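Local coordinates for cytosol aminopeptidase (Coxiella burnetii, PDB 3IJ3), which probably removes amino-terminal residues from peptides, acting as a manganese-dependent metalloaminopeptidase of the M17 family, at residues A[91-94]-A[95-99]; A[402-405]-A[406-409]; A[473-476]-A[477-481]. All coordinates share one frame; numbering follows the deposited sequence.

Contact 1. Residues A[91-94]-A[95-99]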
loop_
_atom_site.group_PDB
_atom_site.type_symbol
_atom_site.label_atom_id
_atom_site.label_comp_id
_atom_site.label_asym_id
_atom_site.label_seq_id
_atom_site.Cartn_x
_atom_site.Cartn_y
_atom_site.Cartn_z
ATOM N N GLY A 91 -7.062 32.740 33.664
ATOM C CA GLY A 91 -7.961 31.636 33.992
ATOM C C GLY A 91 -7.125 30.360 34.082
ATOM O O GLY A 91 -6.297 30.112 33.213
ATOM N N VAL A 92 -7.309 29.581 35.142
ATOM C CA VAL A 92 -6.579 28.322 35.307
ATOM C C VAL A 92 -7.530 27.108 35.434
ATOM O O VAL A 92 -8.670 27.258 35.894
ATOM C CB VAL A 92 -5.609 28.397 36.521
ATOM C CG1 VAL A 92 -4.568 29.521 36.300
ATOM C CG2 VAL A 92 -6.360 28.628 37.819
ATOM N N SER A 93 -7.075 25.949 34.955
ATOM C CA SER A 93 -7.862 24.689 34.994
ATOM C C SER A 93 -8.092 24.288 36.447
ATOM O O SER A 93 -9.111 23.687 36.811
ATOM C CB SER A 93 -7.109 23.566 34.286
ATOM O OG SER A 93 -6.677 23.948 32.996
ATOM N N ASP A 94 -7.088 24.606 37.273
ATOM C CA ASP A 94 -7.086 24.359 38.725
ATOM C C ASP A 94 -5.923 25.189 39.326
ATOM O O ASP A 94 -5.010 25.560 38.586
ATOM C CB ASP A 94 -6.890 22.870 39.009
ATOM C CG ASP A 94 -7.078 22.525 40.473
ATOM O OD1 ASP A 94 -7.770 23.285 41.190
ATOM O OD2 ASP A 94 -6.548 21.484 40.899
ATOM N N TYR A 95 -5.945 25.495 40.634
ATOM C CA TYR A 95 -4.853 26.272 41.239
ATOM C C TYR A 95 -3.513 25.516 41.360
ATOM O O TYR A 95 -2.485 26.130 41.664
ATOM C CB TYR A 95 -5.288 26.895 42.573
ATOM C CG TYR A 95 -6.359 27.959 42.401
ATOM C CD1 TYR A 95 -6.035 29.242 41.948
ATOM C CD2 TYR A 95 -7.698 27.690 42.696
ATOM C CE1 TYR A 95 -7.044 30.240 41.792
ATOM C CE2 TYR A 95 -8.694 28.668 42.535
ATOM C CZ TYR A 95 -8.362 29.930 42.085
ATOM O OH TYR A 95 -9.354 30.874 41.941
ATOM N N GLU A 96 -3.523 24.204 41.099
ATOM C CA GLU A 96 -2.297 23.383 41.144
ATOM C C GLU A 96 -1.859 22.812 39.774
ATOM O O GLU A 96 -0.923 22.019 39.719
ATOM C CB GLU A 96 -2.470 22.222 42.135
ATOM C CG GLU A 96 -2.647 22.629 43.602
ATOM C CD GLU A 96 -4.008 23.240 43.907
ATOM O OE1 GLU A 96 -4.062 24.248 44.649
ATOM O OE2 GLU A 96 -5.026 22.725 43.395
ATOM N N TYR A 97 -2.496 23.216 38.674
ATOM C CA TYR A 97 -2.148 22.670 37.342
ATOM C C TYR A 97 -0.825 23.216 36.745
ATOM O O TYR A 97 -0.059 22.466 36.134
ATOM C CB TYR A 97 -3.313 22.850 36.375
ATOM C CG TYR A 97 -3.036 22.329 35.000
ATOM C CD1 TYR A 97 -2.781 20.975 34.790
ATOM C CD2 TYR A 97 -3.070 23.168 33.897
ATOM C CE1 TYR A 97 -2.524 20.488 33.525
ATOM C CE2 TYR A 97 -2.824 22.685 32.625
ATOM C CZ TYR A 97 -2.556 21.342 32.447
ATOM O OH TYR A 97 -2.309 20.860 31.190
ATOM N N SER A 98 -0.583 24.509 36.897
ATOM C CA SER A 98 0.681 25.152 36.451
ATOM C C SER A 98 0.908 25.417 34.958
ATOM O O SER A 98 1.371 26.514 34.616
ATOM C CB SER A 98 1.899 24.422 37.051
ATOM O OG SER A 98 1.801 24.410 38.474
ATOM N N TRP A 99 0.638 24.449 34.069
ATOM C CA TRP A 99 0.851 24.678 32.635
ATOM C C TRP A 99 0.053 25.831 32.047
ATOM O O TRP A 99 0.418 26.308 30.985
ATOM C CB TRP A 99 0.588 23.439 31.748
ATOM C CG TRP A 99 1.680 22.421 31.648
ATOM C CD1 TRP A 99 1.603 21.104 32.008
ATOM C CD2 TRP A 99 3.007 22.621 31.140
ATOM N NE1 TRP A 99 2.792 20.473 31.755
ATOM C CE2 TRP A 99 3.677 21.376 31.229
ATOM C CE3 TRP A 99 3.702 23.731 30.636
ATOM C CZ2 TRP A 99 5.001 21.202 30.822
ATOM C CZ3 TRP A 99 5.032 23.558 30.227
ATOM C CH2 TRP A 99 5.662 22.295 30.324
HETATM O O HOH W 1 -2.707 26.624 38.082
#
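D94 and Y97 are the two ends of a type I beta turn that reverses the chain just after strand 85-91 of the N-terminal domain, and they illustrate how a tight turn can lean on water as well as on its own backbone. The closing bond is long and weak: N of Y97 lies 3.4 Å from O of D94, although its N-H points almost straight at the oxygen (172°). A water bridges the turn, donating to O of D94 at 2.6 Å and accepting from N of S98 at 3.2 Å, which probably steadies the chain one residue beyond it.

Y95, at the first corner, places its ring against V92, the residue just after the strand. With CG placed anti to the carbonyl carbon (chi1 -67°), the ring presents one face to V92, whose CG2 lies 4.2 Å from CD1 of Y95; the two side chains cross at about a right angle. The phenol end is anchored outside the turn, its OH bonded to the carboxylate of E47 and the backbone N of M44, which ties the corner to the loop after strand 38-43.

The D94 side chain is less certain, because it was modelled in two conformers. In one of them OD1 accepts a weak, bent bond from N of Y95, and OD2 comes within 3.2 Å of OE2 of E96, a pairing of like charges that is equally doubtful. At the far end of the turn, Y97 carries CG anti to its own N (chi1 180°). That torsion sends the ring back alongside S93, itself deposited in two conformers, where CD2 of Y97 lies 4.1 Å from CB of S93.

Contact 2. Residues A[402-405]-A[406-409]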
loop_
_atom_site.group_PDB
_atom_site.type_symbol
_atom_site.label_atom_id
_atom_site.label_comp_id
_atom_site.label_asym_id
_atom_site.label_seq_id
_atom_site.Cartn_x
_atom_site.Cartn_y
_atom_site.Cartn_z
ATOM N N LEU A 402 8.359 -6.097 31.391
ATOM C CA LEU A 402 9.405 -6.912 30.774
ATOM C C LEU A 402 8.785 -8.325 30.836
ATOM O O LEU A 402 9.125 -9.147 31.714
ATOM C CB LEU A 402 10.730 -6.780 31.532
ATOM C CG LEU A 402 11.476 -5.466 31.399
ATOM C CD1 LEU A 402 12.540 -5.283 32.480
ATOM C CD2 LEU A 402 12.089 -5.322 30.008
ATOM N N PHE A 403 7.806 -8.569 29.944
ATOM C CA PHE A 403 7.017 -9.804 29.924
ATOM C C PHE A 403 7.855 -10.933 29.333
ATOM O O PHE A 403 8.003 -11.042 28.129
ATOM C CB PHE A 403 5.723 -9.578 29.170
ATOM C CG PHE A 403 4.726 -10.666 29.329
ATOM C CD1 PHE A 403 4.199 -10.960 30.576
ATOM C CD2 PHE A 403 4.263 -11.382 28.235
ATOM C CE1 PHE A 403 3.266 -11.963 30.730
ATOM C CE2 PHE A 403 3.325 -12.389 28.388
ATOM C CZ PHE A 403 2.830 -12.683 29.625
ATOM N N GLN A 404 8.355 -11.784 30.217
ATOM C CA GLN A 404 9.346 -12.799 29.846
ATOM C C GLN A 404 8.946 -13.786 28.742
ATOM O O GLN A 404 9.811 -14.145 27.959
ATOM C CB GLN A 404 9.893 -13.511 31.091
ATOM C CG GLN A 404 10.551 -12.530 32.099
ATOM C CD GLN A 404 11.804 -11.882 31.539
ATOM O OE1 GLN A 404 12.762 -12.570 31.199
ATOM N NE2 GLN A 404 11.813 -10.560 31.466
ATOM N N PRO A 405 7.658 -14.204 28.664
ATOM C CA PRO A 405 7.306 -15.117 27.566
ATOM C C PRO A 405 7.575 -14.563 26.180
ATOM O O PRO A 405 7.805 -15.341 25.227
ATOM C CB PRO A 405 5.795 -15.377 27.795
ATOM C CG PRO A 405 5.630 -15.209 29.288
ATOM C CD PRO A 405 6.528 -14.031 29.596
ATOM N N TYR A 406 7.585 -13.244 26.035
ATOM C CA TYR A 406 7.853 -12.652 24.725
ATOM C C TYR A 406 9.333 -12.709 24.285
ATOM O O TYR A 406 9.650 -12.323 23.166
ATOM C CB TYR A 406 7.323 -11.239 24.621
ATOM C CG TYR A 406 5.826 -11.100 24.782
ATOM C CD1 TYR A 406 4.957 -12.163 24.573
ATOM C CD2 TYR A 406 5.260 -9.821 24.988
ATOM C CE1 TYR A 406 3.572 -11.996 24.674
ATOM C CE2 TYR A 406 3.890 -9.652 25.066
ATOM C CZ TYR A 406 3.059 -10.721 24.914
ATOM O OH TYR A 406 1.705 -10.557 25.007
ATOM N N ARG A 407 10.224 -13.172 25.155
ATOM C CA ARG A 407 11.615 -13.368 24.745
ATOM C C ARG A 407 11.658 -14.320 23.560
ATOM O O ARG A 407 12.567 -14.234 22.742
ATOM C CB ARG A 407 12.467 -13.886 25.896
ATOM C CG ARG A 407 12.811 -12.786 26.902
ATOM C CD ARG A 407 13.442 -13.346 28.166
ATOM N NE ARG A 407 14.689 -14.082 27.947
ATOM C CZ ARG A 407 15.928 -13.655 28.257
ATOM N NH1 ARG A 407 16.160 -12.458 28.818
ATOM N NH2 ARG A 407 16.965 -14.459 28.018
ATOM N N ASN A 408 10.671 -15.227 23.472
ATOM C CA ASN A 408 10.580 -16.172 22.356
ATOM C C ASN A 408 10.461 -15.478 20.998
ATOM O O ASN A 408 10.852 -16.039 19.984
ATOM C CB ASN A 408 9.404 -17.167 22.558
ATOM C CG ASN A 408 9.690 -18.233 23.614
ATOM O OD1 ASN A 408 10.847 -18.503 23.967
ATOM N ND2 ASN A 408 8.626 -18.873 24.107
ATOM N N TYR A 409 9.913 -14.252 20.975
ATOM C CA TYR A 409 9.788 -13.470 19.731
ATOM C C TYR A 409 11.138 -13.039 19.166
ATOM O O TYR A 409 11.234 -12.706 17.965
ATOM C CB TYR A 409 8.958 -12.174 19.900
ATOM C CG TYR A 409 7.472 -12.340 20.156
ATOM C CD1 TYR A 409 6.735 -13.335 19.515
ATOM C CD2 TYR A 409 6.774 -11.409 20.927
ATOM C CE1 TYR A 409 5.358 -13.472 19.735
ATOM C CE2 TYR A 409 5.406 -11.543 21.146
ATOM C CZ TYR A 409 4.708 -12.560 20.546
ATOM O OH TYR A 409 3.353 -12.687 20.750
#
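F403 drives the edge of its ring into the face of Y406, a T-shaped (edge-to-face) stack formed where the chain enters a short 3-10 helix. The ring centroids are 4.8 Å apart, the planes stand at 74°, and CD2 of F403 sits over the centre of the tyrosine ring, 3.6 Å from CZ of Y406. F403 reaches this place because CG is anti to its backbone N (chi1 -168°), which swings the ring alongside the first turn; one of its own faces is covered by CD of P405.

The backbone follows the i to i+3 pattern of a 3-10 helix: N of Y406 bonds to O of F403 at 3.1 Å, N of R407 to O of Q404 at 3.0 Å, and N of N408 only weakly to O of P405.

The stack also faces a neighbour: OH of Y406 bonds to O of L368 and N of N371 of the second subunit, while F403 packs on L372 of that same subunit. Such anchoring at both ring and hydroxyl probably fixes the rotation of the phenol.

On another side, Q404 and R407 run side by side in the same direction, amide and guanidinium planes 38° apart. NE2 of Q404 has two acceptors, OE1 of Q436 and O of L402, the latter 3.0 Å away and approached from above the carbonyl plane, while OE1 of Q404 lies 3.2 Å from CD of R407.

Contact 3. Residues A[473-476]-A[477-481]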
loop_
_atom_site.group_PDB
_atom_site.type_symbol
_atom_site.label_atom_id
_atom_site.label_comp_id
_atom_site.label_asym_id
_atom_site.label_seq_id
_atom_site.Cartn_x
_atom_site.Cartn_y
_atom_site.Cartn_z
ATOM N N VAL A 473 12.466 11.662 37.096
ATOM C CA VAL A 473 13.728 10.943 37.361
ATOM C C VAL A 473 14.621 11.737 38.311
ATOM O O VAL A 473 15.173 11.168 39.252
ATOM C CB VAL A 473 14.501 10.588 36.090
ATOM C CG1 VAL A 473 15.861 9.915 36.445
ATOM C CG2 VAL A 473 13.650 9.682 35.172
ATOM N N PHE A 474 14.761 13.046 38.082
ATOM C CA PHE A 474 15.599 13.850 38.960
ATOM C C PHE A 474 15.088 13.873 40.394
ATOM O O PHE A 474 15.879 13.820 41.357
ATOM C CB PHE A 474 15.828 15.279 38.431
ATOM C CG PHE A 474 16.863 16.016 39.209
ATOM C CD1 PHE A 474 18.203 15.688 39.079
ATOM C CD2 PHE A 474 16.511 17.017 40.100
ATOM C CE1 PHE A 474 19.181 16.320 39.839
ATOM C CE2 PHE A 474 17.491 17.670 40.847
ATOM C CZ PHE A 474 18.839 17.314 40.695
ATOM N N HIS A 475 13.771 13.999 40.566
ATOM C CA HIS A 475 13.171 13.959 41.897
ATOM C C HIS A 475 13.565 12.644 42.600
ATOM O O HIS A 475 13.977 12.639 43.773
ATOM C CB HIS A 475 11.646 14.092 41.800
ATOM C CG HIS A 475 10.941 13.906 43.100
ATOM N ND1 HIS A 475 10.618 14.961 43.927
ATOM C CD2 HIS A 475 10.501 12.788 43.720
ATOM C CE1 HIS A 475 10.021 14.494 45.011
ATOM N NE2 HIS A 475 9.945 13.178 44.913
ATOM N N TYR A 476 13.416 11.532 41.892
ATOM C CA TYR A 476 13.799 10.227 42.410
ATOM C C TYR A 476 15.278 10.225 42.870
ATOM O O TYR A 476 15.598 9.790 43.981
ATOM C CB TYR A 476 13.546 9.110 41.355
ATOM C CG TYR A 476 14.243 7.846 41.756
ATOM C CD1 TYR A 476 13.772 7.094 42.811
ATOM C CD2 TYR A 476 15.437 7.478 41.180
ATOM C CE1 TYR A 476 14.436 5.971 43.234
ATOM C CE2 TYR A 476 16.112 6.343 41.592
ATOM C CZ TYR A 476 15.603 5.596 42.624
ATOM O OH TYR A 476 16.266 4.485 43.080
ATOM N N LEU A 477 16.175 10.732 42.020
ATOM C CA LEU A 477 17.592 10.770 42.353
ATOM C C LEU A 477 17.889 11.614 43.593
ATOM O O LEU A 477 18.704 11.233 44.426
ATOM C CB LEU A 477 18.425 11.257 41.165
ATOM C CG LEU A 477 18.383 10.357 39.929
ATOM C CD1 LEU A 477 19.175 11.007 38.771
ATOM C CD2 LEU A 477 18.942 8.959 40.240
ATOM N N GLU A 478 17.219 12.745 43.721
ATOM C CA GLU A 478 17.409 13.582 44.899
ATOM C C GLU A 478 16.936 12.879 46.163
ATOM O O GLU A 478 17.590 12.958 47.202
ATOM C CB GLU A 478 16.701 14.928 44.758
ATOM C CG GLU A 478 17.406 15.900 43.841
ATOM C CD GLU A 478 16.943 17.337 44.081
ATOM O OE1 GLU A 478 15.713 17.579 44.042
ATOM O OE2 GLU A 478 17.824 18.210 44.311
ATOM N N GLN A 479 15.797 12.211 46.075
ATOM C CA GLN A 479 15.262 11.467 47.214
ATOM C C GLN A 479 16.171 10.303 47.607
ATOM O O GLN A 479 16.375 10.046 48.795
ATOM C CB GLN A 479 13.864 10.928 46.897
ATOM C CG GLN A 479 12.796 12.016 46.764
ATOM C CD GLN A 479 12.554 12.772 48.059
ATOM O OE1 GLN A 479 12.671 14.010 48.115
ATOM N NE2 GLN A 479 12.268 12.042 49.114
ATOM N N GLN A 480 16.717 9.624 46.605
ATOM C CA GLN A 480 17.543 8.425 46.800
ATOM C C GLN A 480 18.977 8.677 47.272
ATOM O O GLN A 480 19.487 7.935 48.124
ATOM C CB GLN A 480 17.572 7.625 45.486
ATOM C CG GLN A 480 18.258 6.257 45.543
ATOM C CD GLN A 480 17.479 5.215 46.304
ATOM O OE1 GLN A 480 16.353 5.450 46.726
ATOM N NE2 GLN A 480 18.067 4.029 46.451
ATOM N N TYR A 481 19.615 9.725 46.742
ATOM C CA TYR A 481 21.020 9.999 47.015
ATOM C C TYR A 481 21.418 11.127 47.957
ATOM O O TYR A 481 22.576 11.157 48.384
ATOM C CB TYR A 481 21.780 10.089 45.671
ATOM C CG TYR A 481 21.702 8.784 44.913
ATOM C CD1 TYR A 481 22.452 7.682 45.313
ATOM C CD2 TYR A 481 20.860 8.628 43.825
ATOM C CE1 TYR A 481 22.353 6.456 44.639
ATOM C CE2 TYR A 481 20.773 7.426 43.147
ATOM C CZ TYR A 481 21.529 6.337 43.563
ATOM O OH TYR A 481 21.425 5.128 42.886
HETATM O O HOH W 2 13.215 15.468 45.593
HETATM O O HOH W 3 18.887 4.084 42.698
#
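H475 and Q479, one helical turn apart, show how i to i+4 spacing lets a flat ring be covered by the methylene of a neighbouring side chain. H475 has CG anti to its backbone N (chi1 173°), which stands the imidazole outward from the helix, where Q479 can cover its face. Q479 takes the other common choice, CG anti to the carbonyl carbon, then bends at its second torsion; its CG stands over the imidazole face as a CH-pi contact, 4.0 Å from the ring centroid. The bend also brings OE1 of Q479 to a water 3.0 Å away, which donates to it.

F474 and Y476 repeat the anti first torsion. The F474 ring crosses obliquely to the extended chain of E478, with CE2 of F474 3.3 Å from CD of E478; the carboxylate itself is claimed by a salt bridge to R162. Y476 points the same way as Q480, its ring plane 19° from the amide, a relation left doubtful because Q480 was modelled in two conformers. OH of Y476 shares a water, 2.7 Å away, with Y481.

L477, by contrast, has CG beside the backbone N, and its CD2 lies 3.9 Å from CD2 of Y476.

The helix, 470-481, is wedged between its neighbours: V473 and F474 pack on helix 275-289, H475 on helix 380-393, and Y476 and L477 both reach L353 of strand 353-359.

The three contacts are local examples placed far apart along one chain of a six-chain assembly. Contact 1 is a surface turn of the N-terminal domain, whereas contacts 2 and 3 belong to the catalytic part. Centres of contacts 1 and 2 are 42 Å apart, those of 1 and 3 about 26 Å, and those of 2 and 3 about 30 Å; no two contacts touch, the smallest gap being about 14 Å between nearest atoms of contacts 1 and 3. None of them supplies a ligand to the metal site, occupied here by lithium and formed by K250, D255, D273 and E334. Contact 2 alone meets another subunit, while contact 3 packs on helices and a strand of its own chain.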